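Local coordinates for endo-N-acetyl-beta-D-glucosaminidase (Hypocrea jecorina, PDB 4AC1), which cleaves the N,N'-diacetylchitobiose core of N-linked glycans, a family 18 endo-beta-N-acetylglucosaminidase held responsible for deglycosylating the fungus's own cellulases, at residues 1-6 / 277-282; 157-162 / 192-197; 187-192 / 251-256; 198-203 / 236-241; 223-228 / 257-262. All coordinates share one frame; numbering follows the deposited sequence. Where two conformers were deposited one is given.

Contact 1: residues 1-6 / 277-282. Unlike the reference sequence in segment 277-282: Val277 (reference Glu). With NAG (2-acetamido-2-deoxy-beta-D-glucopyranose), chain B.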
# COMPACT_ATOMS: atom_id res chain seq x y z
N ASP A 1 11.16 -0.30 -12.03
CA ASP A 1 10.66 0.21 -13.34
C ASP A 1 9.34 0.96 -13.17
O ASP A 1 8.29 0.37 -12.86
CB ASP A 1 10.50 -0.92 -14.36
CG ASP A 1 9.85 -0.44 -15.64
OD1 ASP A 1 10.47 0.35 -16.39
OD2 ASP A 1 8.71 -0.85 -15.90
N LEU A 2 9.41 2.26 -13.39
CA LEU A 2 8.28 3.16 -13.22
C LEU A 2 7.51 3.24 -14.54
O LEU A 2 8.12 3.18 -15.62
CB LEU A 2 8.78 4.55 -12.84
CG LEU A 2 9.61 4.65 -11.56
CD1 LEU A 2 10.02 6.08 -11.34
CD2 LEU A 2 8.86 4.12 -10.34
N PRO A 3 6.19 3.41 -14.48
CA PRO A 3 5.36 3.59 -13.29
C PRO A 3 4.94 2.27 -12.64
O PRO A 3 4.69 1.28 -13.33
CB PRO A 3 4.13 4.31 -13.84
CG PRO A 3 3.99 3.76 -15.21
CD PRO A 3 5.40 3.60 -15.71
N ARG A 4 4.83 2.28 -11.32
CA ARG A 4 4.30 1.12 -10.59
C ARG A 4 2.79 1.06 -10.75
O ARG A 4 2.12 2.11 -10.87
CB ARG A 4 4.66 1.21 -9.11
CG ARG A 4 6.15 1.42 -8.86
CD ARG A 4 6.43 1.56 -7.38
NE ARG A 4 7.80 2.00 -7.08
CZ ARG A 4 8.19 3.26 -6.97
NH1 ARG A 4 7.34 4.25 -7.21
NH2 ARG A 4 9.44 3.56 -6.63
N LEU A 5 2.25 -0.15 -10.77
CA LEU A 5 0.82 -0.36 -10.67
C LEU A 5 0.60 -1.32 -9.52
O LEU A 5 1.01 -2.48 -9.58
CB LEU A 5 0.21 -0.94 -11.96
CG LEU A 5 -1.29 -1.26 -11.90
CD1 LEU A 5 -2.13 -0.02 -11.53
CD2 LEU A 5 -1.78 -1.88 -13.20
N ILE A 6 -0.03 -0.81 -8.47
CA ILE A 6 -0.10 -1.48 -7.18
C ILE A 6 -1.56 -1.70 -6.83
O ILE A 6 -2.37 -0.79 -6.95
CB ILE A 6 0.52 -0.57 -6.11
CG1 ILE A 6 2.00 -0.32 -6.42
CG2 ILE A 6 0.32 -1.15 -4.70
CD1 ILE A 6 2.46 1.09 -6.14
N VAL A 277 -3.53 0.88 -19.39
CA VAL A 277 -3.59 1.71 -20.60
C VAL A 277 -3.22 3.17 -20.30
O VAL A 277 -2.61 3.85 -21.13
CB VAL A 277 -4.96 1.67 -21.31
CG1 VAL A 277 -4.87 2.40 -22.65
CG2 VAL A 277 -5.41 0.26 -21.58
N ILE A 278 -3.57 3.66 -19.12
CA ILE A 278 -3.18 5.01 -18.71
C ILE A 278 -1.67 5.15 -18.50
O ILE A 278 -1.04 6.11 -18.98
CB ILE A 278 -3.94 5.42 -17.42
CG1 ILE A 278 -5.44 5.55 -17.71
CG2 ILE A 278 -3.34 6.70 -16.81
CD1 ILE A 278 -6.31 5.75 -16.46
N LEU A 279 -1.07 4.20 -17.78
CA LEU A 279 0.32 4.32 -17.36
C LEU A 279 1.31 3.87 -18.41
O LEU A 279 2.44 4.37 -18.48
CB LEU A 279 0.53 3.46 -16.12
CG LEU A 279 -0.14 3.94 -14.84
CD1 LEU A 279 0.09 2.90 -13.73
CD2 LEU A 279 0.38 5.32 -14.43
N ARG A 280 0.90 2.88 -19.19
CA ARG A 280 1.74 2.28 -20.21
C ARG A 280 0.98 2.16 -21.54
O ARG A 280 0.71 1.05 -22.00
CB ARG A 280 2.26 0.92 -19.74
CG ARG A 280 3.24 1.00 -18.57
CD ARG A 280 3.76 -0.35 -18.11
NE ARG A 280 4.46 -0.22 -16.84
CZ ARG A 280 5.77 -0.07 -16.70
NH1 ARG A 280 6.57 -0.07 -17.77
NH2 ARG A 280 6.29 0.06 -15.49
N PRO A 281 0.64 3.31 -22.15
CA PRO A 281 -0.21 3.30 -23.34
C PRO A 281 0.46 2.69 -24.58
O PRO A 281 -0.23 2.40 -25.55
CB PRO A 281 -0.55 4.78 -23.57
CG PRO A 281 0.49 5.55 -22.83
CD PRO A 281 1.03 4.68 -21.74
N GLY A 282 1.77 2.49 -24.54
CA GLY A 282 2.50 1.88 -25.65
C GLY A 282 2.67 0.38 -25.54
O GLY A 282 3.28 -0.25 -26.41
C1 NAG B . -5.74 9.93 -21.79
C2 NAG B . -6.44 8.96 -22.75
C3 NAG B . -6.14 9.26 -24.22
C4 NAG B . -6.16 10.75 -24.54
C5 NAG B . -5.43 11.59 -23.49
C6 NAG B . -5.62 13.09 -23.71
C7 NAG B . -6.91 6.76 -21.83
C8 NAG B . -6.39 5.38 -21.56
N2 NAG B . -6.07 7.59 -22.43
O3 NAG B . -7.11 8.64 -25.03
O4 NAG B . -5.55 10.93 -25.81
O5 NAG B . -5.92 11.27 -22.20
O6 NAG B . -6.99 13.45 -23.64
O7 NAG B . -8.06 7.06 -21.51
O HOH W 1 2.79 -0.66 -14.57
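Pro3, Leu279 and Arg280 bring together the two ends of the (beta/alpha)8 barrel: the chain entering the first strand, 4-9, lies against the C-terminal end of the last helix, 270-279. The packed part is apolar. Pro3, which follows a cis peptide bond, faces the helix, and its CG rests 3.6 Å from Leu279 CB as the two side chains lie alongside, pointing opposite ways. Leu279 CD1 reaches deeper, to 3.6 Å from Arg4 O and 4.2 Å from CB of the buried Leu5. The outer side is polar and nearer to solvent. Here Arg280 CG stands anti to its carbonyl carbon (chi1 -67°), and the extended chain runs back so that Pro3 CD covers one face of the guanidinium near its rim. Asp1 comes from the opposite direction, its carboxylate plane turned 39° from the guanidinium; a single oxygen, OD2, forms the salt bridge with Arg280 NH2 at 2.6 Å and takes a weak bond from NH1. Arg280 NH2 also donates to Pro3 O at 3.0 Å, arriving from above the carbonyl plane. A water lying in the guanidinium plane accepts from Arg280 NE at 2.9 Å and donates to that same Pro3 O.

Contact 2: residues 157-162 / 192-197; sequences VASALE and SGFGSM
Two beta-alpha loops at the C-terminal end of the barrel, following the adjacent strands 151-154 and 185-189, meet where Val157 packs on the Phe194 ring. Val157 crosses the ring obliquely: CG2 makes a CH-pi contact over one face, 3.9 Å from the centroid, CG1 meets CD2 of Phe194 at 3.6 Å, and CB lies 3.5 Å from Phe194 CG. Phe194 CG is anti to its own carbonyl carbon (chi1 -62°), which swings the ring over the valine. At the ring edge Ser159 OG, hydrogen-bonded to Ser165 O, comes to 3.4 Å from Phe194 CD1. With no flat ring, a leucine here would probably leave Val157 CG2 without its CH-pi partner and open a gap beside Ser159 OG. Further along, Ala158 CB touches Gly195 CA at 3.9 Å. A water bridges the segments, donating to Glu162 OE1 at 2.7 Å and to Phe194 O at 2.8 Å, while OE2 of Glu162 is held in a salt bridge by Arg205. Residues 158-161 form a 3-10 turn, in which Leu161 O accepts from Asn209, a zinc ligand together with Asp163. Ala158 and Leu161 pack on Ile206 of helix 201-208, Ala160 and Leu161 on Tyr172 of helix 172-179.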
# COMPACT_ATOMS: atom_id res chain seq x y z
N VAL A 157 -1.89 9.93 3.88
CA VAL A 157 -2.92 10.62 3.13
C VAL A 157 -2.25 11.81 2.45
O VAL A 157 -1.24 12.33 2.93
CB VAL A 157 -4.12 11.03 4.02
CG1 VAL A 157 -4.69 9.81 4.72
CG2 VAL A 157 -3.74 12.11 5.01
N ALA A 158 -2.78 12.23 1.31
CA ALA A 158 -2.06 13.21 0.48
C ALA A 158 -1.68 14.49 1.23
O ALA A 158 -0.53 14.92 1.14
CB ALA A 158 -2.87 13.54 -0.77
N SER A 159 -2.61 15.06 1.99
CA SER A 159 -2.37 16.29 2.75
C SER A 159 -1.25 16.13 3.78
O SER A 159 -0.66 17.12 4.21
CB SER A 159 -3.66 16.80 3.40
OG SER A 159 -4.28 15.76 4.13
N ALA A 160 -0.95 14.90 4.20
CA ALA A 160 0.16 14.68 5.14
C ALA A 160 1.52 14.94 4.52
O ALA A 160 2.51 15.12 5.23
CB ALA A 160 0.10 13.28 5.72
N LEU A 161 1.56 14.98 3.19
CA LEU A 161 2.79 15.30 2.46
C LEU A 161 2.83 16.77 2.03
O LEU A 161 3.74 17.20 1.31
CB LEU A 161 2.95 14.38 1.24
CG LEU A 161 2.95 12.87 1.50
CD1 LEU A 161 3.31 12.13 0.23
CD2 LEU A 161 3.87 12.49 2.65
N GLU A 162 1.82 17.52 2.50
CA GLU A 162 1.66 18.95 2.22
C GLU A 162 1.55 19.76 3.52
O GLU A 162 0.86 20.79 3.55
CB GLU A 162 0.40 19.18 1.39
CG GLU A 162 0.41 18.45 0.05
CD GLU A 162 -0.96 18.39 -0.60
OE1 GLU A 162 -1.79 17.55 -0.21
OE2 GLU A 162 -1.23 19.21 -1.50
N SER A 192 -10.81 10.42 0.51
CA SER A 192 -11.32 10.61 1.88
C SER A 192 -11.25 12.06 2.35
O SER A 192 -11.40 12.33 3.54
CB SER A 192 -10.62 9.68 2.87
OG SER A 192 -10.87 8.34 2.49
N GLY A 193 -11.06 12.98 1.41
CA GLY A 193 -11.01 14.40 1.72
C GLY A 193 -9.60 14.96 1.72
O GLY A 193 -9.41 16.16 1.69
N PHE A 194 -8.59 14.08 1.66
CA PHE A 194 -7.19 14.46 1.91
C PHE A 194 -6.45 14.91 0.68
O PHE A 194 -5.39 15.54 0.76
CB PHE A 194 -6.46 13.31 2.61
CG PHE A 194 -7.04 12.97 3.94
CD1 PHE A 194 -6.99 13.89 4.99
CD2 PHE A 194 -7.68 11.77 4.14
CE1 PHE A 194 -7.56 13.60 6.22
CE2 PHE A 194 -8.23 11.46 5.37
CZ PHE A 194 -8.19 12.38 6.40
N GLY A 195 -7.00 14.61 -0.49
CA GLY A 195 -6.37 15.01 -1.75
C GLY A 195 -7.17 14.58 -2.95
O GLY A 195 -8.09 13.78 -2.83
N SER A 196 -6.80 15.10 -4.11
CA SER A 196 -7.52 14.80 -5.34
C SER A 196 -6.60 14.65 -6.53
O SER A 196 -5.69 15.47 -6.73
CB SER A 196 -8.57 15.87 -5.63
OG SER A 196 -9.19 15.61 -6.87
N MET A 197 -6.85 13.61 -7.32
CA MET A 197 -6.18 13.44 -8.61
C MET A 197 -7.00 14.00 -9.78
O MET A 197 -6.68 13.71 -10.93
CB MET A 197 -5.81 11.96 -8.85
CG MET A 197 -4.62 11.47 -8.02
SD MET A 197 -3.07 12.34 -8.35
CE MET A 197 -2.69 11.74 -9.98
O HOH W 2 -4.35 17.60 -0.90

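Contact 3: residues 187-192 / 251-256; sequences NTQFYS and GVMGWE. With ACT (acetate ion), chain D.
Asn187 and Met253 lie where two barrel strands that are not direct neighbours come closest, strand 216-221 being hydrogen-bonded between them. The axes of the short strands 187-189 and 251-255 approach to 7.6 Å and their N-to-C directions diverge by 62°; no backbone hydrogen bond joins them, and side chains, chiefly Met253 against Asn187 and Tyr191, carry the contact inside the barrel. Met253 contributes the largest share: with the chain bent at chi2 (75°), its CG passes 3.9 Å from Asn187 OD1 and its CE ends at the edge of the Tyr191 ring, 3.3 Å from OH. Tyr191 OH also lies 3.7 Å from CB of Trp255, a residue followed by a cis peptide bond, as is the tryptophan at the corresponding place in family 18 chitinases. An acetate ion, probably from the crystallisation liquor, sets its O over one face of the Trp255 ring, offset toward the rim, with Glu256 CB on the opposite face; this O accepts from Tyr191 OH at 2.6 Å in the plane of the tyrosine ring. Gln189 OE1 stands 3.1 Å from that acetate oxygen and binds a zinc ion with Glu127, while its NE2 donates to Ala155 O. A leucine here, lacking the amide, would probably weaken zinc binding beside Glu127 and leave Ala155 O without its mate. The acetate resembles the end of an N-acetyl group, consistent with a pocket that, as in other family 18 enzymes, receives the substrate's acetamido group beside a tyrosine hydroxyl.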
# COMPACT_ATOMS: atom_id res chain seq x y z
N ASN A 187 2.54 5.33 -0.84
CA ASN A 187 1.22 5.00 -1.39
C ASN A 187 0.28 6.10 -0.96
O ASN A 187 -0.35 6.02 0.10
CB ASN A 187 0.77 3.65 -0.83
CG ASN A 187 1.58 2.51 -1.38
OD1 ASN A 187 1.60 2.27 -2.59
ND2 ASN A 187 2.29 1.81 -0.49
N THR A 188 0.21 7.15 -1.76
CA THR A 188 -0.34 8.41 -1.27
C THR A 188 -1.85 8.45 -1.50
O THR A 188 -2.33 8.28 -2.62
CB THR A 188 0.41 9.60 -1.90
OG1 THR A 188 1.81 9.48 -1.64
CG2 THR A 188 -0.03 10.92 -1.29
N GLN A 189 -2.60 8.62 -0.41
CA GLN A 189 -4.05 8.48 -0.48
C GLN A 189 -4.72 9.79 -0.92
O GLN A 189 -4.93 10.69 -0.10
CB GLN A 189 -4.61 7.99 0.86
CG GLN A 189 -3.84 6.81 1.46
CD GLN A 189 -4.55 6.15 2.63
OE1 GLN A 189 -5.77 5.99 2.59
NE2 GLN A 189 -3.81 5.77 3.66
N PHE A 190 -5.02 9.88 -2.22
CA PHE A 190 -5.76 11.02 -2.79
C PHE A 190 -7.27 10.74 -2.74
O PHE A 190 -7.95 10.64 -3.78
CB PHE A 190 -5.33 11.30 -4.24
CG PHE A 190 -3.91 11.81 -4.39
CD1 PHE A 190 -2.82 10.93 -4.44
CD2 PHE A 190 -3.66 13.18 -4.50
CE1 PHE A 190 -1.53 11.41 -4.59
CE2 PHE A 190 -2.36 13.67 -4.66
CZ PHE A 190 -1.29 12.77 -4.70
N TYR A 191 -7.78 10.62 -1.53
CA TYR A 191 -9.20 10.35 -1.30
C TYR A 191 -9.54 10.62 0.16
O TYR A 191 -8.66 11.02 0.93
CB TYR A 191 -9.58 8.93 -1.75
CG TYR A 191 -8.66 7.79 -1.34
CD1 TYR A 191 -8.83 7.11 -0.13
CD2 TYR A 191 -7.69 7.32 -2.23
CE1 TYR A 191 -8.01 6.01 0.22
CE2 TYR A 191 -6.88 6.23 -1.90
CZ TYR A 191 -7.04 5.59 -0.69
OH TYR A 191 -6.22 4.51 -0.41
N SER A 192 -10.81 10.42 0.51
CA SER A 192 -11.32 10.61 1.88
C SER A 192 -11.25 12.06 2.35
O SER A 192 -11.40 12.33 3.54
CB SER A 192 -10.62 9.68 2.87
OG SER A 192 -10.87 8.34 2.49
N GLY A 251 3.59 6.09 -9.89
CA GLY A 251 2.60 5.16 -10.42
C GLY A 251 1.26 5.39 -9.77
O GLY A 251 0.96 6.50 -9.33
N VAL A 252 0.45 4.34 -9.75
CA VAL A 252 -0.91 4.37 -9.19
C VAL A 252 -1.13 3.16 -8.30
O VAL A 252 -0.66 2.07 -8.62
CB VAL A 252 -1.98 4.38 -10.34
CG1 VAL A 252 -3.40 4.20 -9.78
CG2 VAL A 252 -1.89 5.66 -11.12
N MET A 253 -1.82 3.36 -7.18
CA MET A 253 -2.31 2.25 -6.38
C MET A 253 -3.82 2.32 -6.29
O MET A 253 -4.41 3.39 -6.40
CB MET A 253 -1.63 2.15 -5.00
CG MET A 253 -1.92 3.26 -3.98
SD MET A 253 -3.55 3.17 -3.20
CE MET A 253 -3.18 4.08 -1.71
N GLY A 254 -4.43 1.15 -6.13
CA GLY A 254 -5.88 1.04 -6.02
C GLY A 254 -6.32 0.37 -4.73
O GLY A 254 -5.88 -0.75 -4.43
N TRP A 255 -7.20 1.05 -4.00
CA TRP A 255 -7.89 0.48 -2.84
C TRP A 255 -9.36 0.21 -3.23
O TRP A 255 -10.10 1.16 -3.45
CB TRP A 255 -7.86 1.44 -1.63
CG TRP A 255 -8.50 0.78 -0.47
CD1 TRP A 255 -9.83 0.75 -0.17
CD2 TRP A 255 -7.84 -0.05 0.50
NE1 TRP A 255 -10.04 -0.02 0.94
CE2 TRP A 255 -8.84 -0.54 1.37
CE3 TRP A 255 -6.51 -0.43 0.72
CZ2 TRP A 255 -8.55 -1.37 2.46
CZ3 TRP A 255 -6.21 -1.27 1.80
CH2 TRP A 255 -7.23 -1.72 2.66
N GLU A 256 -9.80 -1.05 -3.35
CA GLU A 256 -8.98 -2.27 -3.29
C GLU A 256 -9.52 -3.22 -4.37
O GLU A 256 -10.45 -2.88 -5.12
CB GLU A 256 -9.07 -2.93 -1.90
CG GLU A 256 -10.50 -3.21 -1.47
CD GLU A 256 -10.66 -4.49 -0.67
OE1 GLU A 256 -9.84 -5.44 -0.81
OE2 GLU A 256 -11.63 -4.56 0.12
C ACT D . -5.46 2.80 2.38
O ACT D . -6.52 3.12 1.80
OXT ACT D . -5.50 2.81 3.63
CH3 ACT D . -4.23 2.44 1.61

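Contact 4: residues 198-203 / 236-241. With NAG (2-acetamido-2-deoxy-beta-D-glucopyranose), chain B.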
# COMPACT_ATOMS: atom_id res chain seq x y z
N ALA A 198 -8.02 14.81 -9.50
CA ALA A 198 -8.84 15.42 -10.57
C ALA A 198 -8.11 16.54 -11.32
O ALA A 198 -8.50 16.90 -12.43
CB ALA A 198 -10.19 15.91 -10.03
N ASP A 199 -7.07 17.11 -10.70
CA ASP A 199 -6.10 17.96 -11.40
C ASP A 199 -4.72 17.74 -10.79
O ASP A 199 -4.57 16.99 -9.81
CB ASP A 199 -6.52 19.45 -11.41
CG ASP A 199 -6.62 20.06 -10.02
OD1 ASP A 199 -5.79 19.76 -9.13
OD2 ASP A 199 -7.53 20.90 -9.84
N THR A 200 -3.71 18.39 -11.35
CA THR A 200 -2.33 18.18 -10.92
C THR A 200 -1.93 18.91 -9.65
O THR A 200 -0.82 18.71 -9.16
CB THR A 200 -1.36 18.65 -12.00
OG1 THR A 200 -1.57 20.04 -12.26
CG2 THR A 200 -1.54 17.86 -13.28
N SER A 201 -2.80 19.77 -9.12
CA SER A 201 -2.36 20.72 -8.09
C SER A 201 -1.82 20.06 -6.83
O SER A 201 -0.75 20.45 -6.32
CB SER A 201 -3.45 21.76 -7.77
OG SER A 201 -4.60 21.14 -7.23
N ASP A 202 -2.52 19.04 -6.33
CA ASP A 202 -2.07 18.36 -5.11
C ASP A 202 -0.75 17.61 -5.29
O ASP A 202 0.18 17.77 -4.48
CB ASP A 202 -3.17 17.45 -4.57
CG ASP A 202 -4.40 18.23 -4.09
OD1 ASP A 202 -4.34 19.48 -4.01
OD2 ASP A 202 -5.45 17.62 -3.79
N TYR A 203 -0.66 16.81 -6.35
CA TYR A 203 0.57 16.09 -6.66
C TYR A 203 1.74 17.07 -6.80
O TYR A 203 2.82 16.85 -6.23
CB TYR A 203 0.38 15.23 -7.92
CG TYR A 203 1.42 14.16 -8.13
CD1 TYR A 203 2.69 14.47 -8.61
CD2 TYR A 203 1.13 12.82 -7.85
CE1 TYR A 203 3.65 13.48 -8.80
CE2 TYR A 203 2.08 11.82 -8.04
CZ TYR A 203 3.33 12.16 -8.52
OH TYR A 203 4.31 11.22 -8.72
N ASN A 236 -6.69 9.79 -15.83
CA ASN A 236 -5.86 9.80 -17.02
C ASN A 236 -5.43 11.21 -17.43
O ASN A 236 -4.25 11.46 -17.69
CB ASN A 236 -6.58 9.11 -18.18
CG ASN A 236 -5.77 9.15 -19.44
OD1 ASN A 236 -4.65 8.65 -19.49
ND2 ASN A 236 -6.35 9.76 -20.49
N ASN A 237 -6.39 12.14 -17.46
CA ASN A 237 -6.09 13.50 -17.87
C ASN A 237 -5.00 14.11 -16.98
O ASN A 237 -4.06 14.74 -17.45
CB ASN A 237 -7.39 14.32 -17.85
CG ASN A 237 -7.22 15.71 -18.42
OD1 ASN A 237 -6.88 16.65 -17.69
ND2 ASN A 237 -7.46 15.85 -19.72
N THR A 238 -5.13 13.89 -15.68
CA THR A 238 -4.15 14.39 -14.73
C THR A 238 -2.78 13.72 -14.91
O THR A 238 -1.76 14.40 -14.90
CB THR A 238 -4.65 14.20 -13.29
OG1 THR A 238 -5.85 14.98 -13.13
CG2 THR A 238 -3.63 14.67 -12.27
N ILE A 239 -2.76 12.40 -15.08
CA ILE A 239 -1.48 11.70 -15.23
C ILE A 239 -0.74 12.13 -16.50
O ILE A 239 0.48 12.32 -16.47
CB ILE A 239 -1.66 10.18 -15.12
CG1 ILE A 239 -1.93 9.82 -13.65
CG2 ILE A 239 -0.44 9.44 -15.66
CD1 ILE A 239 -2.27 8.35 -13.41
N VAL A 240 -1.47 12.31 -17.61
CA VAL A 240 -0.88 12.86 -18.84
C VAL A 240 -0.12 14.16 -18.54
O VAL A 240 1.03 14.35 -18.96
CB VAL A 240 -1.92 13.05 -19.99
CG1 VAL A 240 -1.30 13.82 -21.17
CG2 VAL A 240 -2.43 11.71 -20.46
N SER A 241 -0.77 15.06 -17.79
CA SER A 241 -0.15 16.33 -17.43
C SER A 241 1.07 16.14 -16.52
O SER A 241 2.11 16.75 -16.74
CB SER A 241 -1.17 17.24 -16.78
OG SER A 241 -0.59 18.48 -16.43
C1 NAG B . -5.74 9.93 -21.79
C2 NAG B . -6.44 8.96 -22.75
C3 NAG B . -6.14 9.26 -24.22
C4 NAG B . -6.16 10.75 -24.54
C5 NAG B . -5.43 11.59 -23.49
C6 NAG B . -5.62 13.09 -23.71
C7 NAG B . -6.91 6.76 -21.83
C8 NAG B . -6.39 5.38 -21.56
N2 NAG B . -6.07 7.59 -22.43
O3 NAG B . -7.11 8.64 -25.03
O4 NAG B . -5.55 10.93 -25.81
O5 NAG B . -5.92 11.27 -22.20
O6 NAG B . -6.99 13.45 -23.64
O7 NAG B . -8.06 7.06 -21.51
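Thr238, on helix 232-246, meets Ala198, Asp199 and Thr200 where the chain turns into helix 201-208; both helices belong to the outer layer of the (beta/alpha)8 barrel. Its CB points at the loop and the two branches divide the work. OG1, anti to the carbonyl carbon (chi1 -63°), lies 3.3 Å from Ala198 C but spends its hydrogen bond on the preceding carbonyl, Met197 O. CG2 takes the other direction and presses on the next peptide, 3.5 Å from Asp199 O, and at 3.9 Å it also meets the methyl CG2 of Thr200. The Thr200 methyl CG2 lies 3.3 Å from Ser241 OG and 3.8 Å from Thr238 O. Beyond the contact, Asp199 caps the new helix: its OD1 accepts from Ser201 N at 3.0 Å with an angle of 154°, from above the carboxylate plane. On a different face of helix 232-246, well away from Thr200, Asn236 ND2 is joined covalently to C1 of an N-acetylglucosamine at 1.4 Å. The chemistry is therefore that of methyl groups against peptide atoms, one another and the Ser241 hydroxyl, with no hydrogen bond between the two segments; the Thr238 hydroxyl bonds instead to Met197 O, just before residues 198-203.

Contact 5: residues 223-228 / 257-262; sequences TPEGAG and YFNSLP
The amide of Asn259 and the carboxylate of Glu225 stand almost at right angles, their planes 87° apart, with Asn259 ND2 3.9 Å from Glu225 OE1. Thr223 lays its methyl over the amide, CG2 being 3.6 Å from Asn259 CG, and the same methyl comes to 3.2 Å from Asn259 O. Asn259 CB sits over the centre of the Phe258 ring. Both segments are loops at the C-terminal end of the barrel, after the adjacent strands 216-221 and 251-255. Each is shaped by its own bonds: Thr223 OG1 accepts from Glu225 N in an ST turn, and Tyr257 to Ser260 form a type I beta turn. Thr223 OG1 lies between its backbone N and carbonyl carbon (chi1 73°), a setting that sends the methyl toward Asn259 and leaves the oxygen on the turn side. At the other end Leu261 runs nearly perpendicular to Pro224, and Pro224 CD meets Leu261 CD1 at 3.4 Å, a tight fit. One water ties the polar groups, donating to Glu225 OE1 at 2.7 Å, accepting from Asn259 ND2 at 2.8 Å and bonding Thr223 OG1 at 3.0 Å. The polar side chains of the two segments are thus joined through this water, with no direct hydrogen bond between them.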
# COMPACT_ATOMS: atom_id res chain seq x y z
N THR A 223 -13.63 2.18 -6.30
CA THR A 223 -15.09 2.32 -6.35
C THR A 223 -15.47 3.59 -5.62
O THR A 223 -14.67 4.11 -4.84
CB THR A 223 -15.83 1.17 -5.61
OG1 THR A 223 -15.67 1.36 -4.20
CG2 THR A 223 -15.32 -0.20 -6.01
N PRO A 224 -16.71 4.10 -5.83
CA PRO A 224 -17.19 5.28 -5.11
C PRO A 224 -17.77 4.95 -3.72
O PRO A 224 -18.50 5.77 -3.14
CB PRO A 224 -18.25 5.87 -6.05
CG PRO A 224 -18.52 4.85 -7.08
CD PRO A 224 -17.68 3.63 -6.83
N GLU A 225 -17.44 3.77 -3.19
CA GLU A 225 -17.78 3.41 -1.80
C GLU A 225 -16.81 4.09 -0.85
O GLU A 225 -15.95 3.44 -0.20
CB GLU A 225 -17.78 1.90 -1.60
CG GLU A 225 -18.84 1.16 -2.39
CD GLU A 225 -19.06 -0.25 -1.87
OE1 GLU A 225 -18.26 -0.71 -1.02
OE2 GLU A 225 -20.05 -0.89 -2.29
N GLY A 226 -16.95 5.40 -0.76
CA GLY A 226 -16.06 6.22 0.00
C GLY A 226 -16.18 7.64 -0.49
O GLY A 226 -17.11 7.99 -1.24
N ALA A 227 -15.24 8.46 -0.07
CA ALA A 227 -15.20 9.85 -0.47
C ALA A 227 -13.98 10.07 -1.32
O ALA A 227 -12.90 9.56 -1.01
CB ALA A 227 -15.17 10.75 0.73
N GLY A 228 -14.15 10.82 -2.39
CA GLY A 228 -13.05 11.20 -3.24
C GLY A 228 -12.76 10.29 -4.44
O GLY A 228 -11.73 10.45 -5.07
N TYR A 257 -8.95 -4.41 -4.48
CA TYR A 257 -9.16 -5.22 -5.68
C TYR A 257 -10.60 -5.65 -6.00
O TYR A 257 -11.11 -5.35 -7.08
CB TYR A 257 -8.27 -6.46 -5.66
CG TYR A 257 -8.50 -7.41 -6.82
CD1 TYR A 257 -8.28 -7.01 -8.14
CD2 TYR A 257 -8.93 -8.72 -6.59
CE1 TYR A 257 -8.47 -7.89 -9.20
CE2 TYR A 257 -9.13 -9.61 -7.66
CZ TYR A 257 -8.89 -9.19 -8.96
OH TYR A 257 -9.07 -10.05 -10.02
N PHE A 258 -11.21 -6.37 -5.06
CA PHE A 258 -12.28 -7.34 -5.40
C PHE A 258 -13.53 -6.80 -6.09
O PHE A 258 -14.23 -7.56 -6.75
CB PHE A 258 -12.70 -8.15 -4.17
CG PHE A 258 -13.75 -7.49 -3.34
CD1 PHE A 258 -13.46 -6.34 -2.61
CD2 PHE A 258 -15.05 -8.00 -3.31
CE1 PHE A 258 -14.43 -5.72 -1.85
CE2 PHE A 258 -16.04 -7.38 -2.56
CZ PHE A 258 -15.73 -6.25 -1.83
N ASN A 259 -13.82 -5.52 -5.91
CA ASN A 259 -15.06 -4.93 -6.42
C ASN A 259 -14.79 -3.75 -7.33
O ASN A 259 -15.70 -2.97 -7.64
CB ASN A 259 -15.98 -4.51 -5.26
CG ASN A 259 -15.35 -3.45 -4.36
OD1 ASN A 259 -14.18 -3.11 -4.50
ND2 ASN A 259 -16.12 -2.92 -3.43
N SER A 260 -13.55 -3.62 -7.79
CA SER A 260 -13.14 -2.47 -8.59
C SER A 260 -14.05 -2.19 -9.76
O SER A 260 -14.37 -3.09 -10.54
CB SER A 260 -11.75 -2.70 -9.14
OG SER A 260 -10.79 -2.82 -8.12
N LEU A 261 -14.44 -0.93 -9.92
CA LEU A 261 -15.06 -0.48 -11.17
C LEU A 261 -14.00 -0.49 -12.28
O LEU A 261 -12.82 -0.31 -11.97
CB LEU A 261 -15.66 0.92 -11.01
CG LEU A 261 -16.89 0.99 -10.11
CD1 LEU A 261 -17.41 2.43 -10.05
CD2 LEU A 261 -17.99 0.05 -10.58
N PRO A 262 -14.41 -0.65 -13.56
CA PRO A 262 -15.79 -0.73 -14.06
C PRO A 262 -16.43 -2.11 -14.00
O PRO A 262 -17.65 -2.23 -14.09
CB PRO A 262 -15.62 -0.32 -15.53
CG PRO A 262 -14.27 -0.83 -15.90
CD PRO A 262 -13.44 -0.56 -14.67
O HOH W 3 -15.77 -0.60 -1.96

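How the contacts relate
Starting at the N terminus, contact 1 closes nearly the whole chain by setting the start of strand 4-9 against the end of helix 270-279, and the other four nest inside it. Contact 2 closes a short loop between successive beta-alpha loops. Contact 3 crosses it, sharing Ser192, and reaches over strand 216-221 to strand 251-255, which pairs with strand 4-9 through Ile6. Contact 4 is nested within contact 3, follows contact 2 in series, and joins two outer helices; its Ile239 packs against Ile278 of contact 1. Contact 5 crosses contacts 3 and 4 and joins the last two beta-alpha loops, with Ala227 O bonded to Ser192 N.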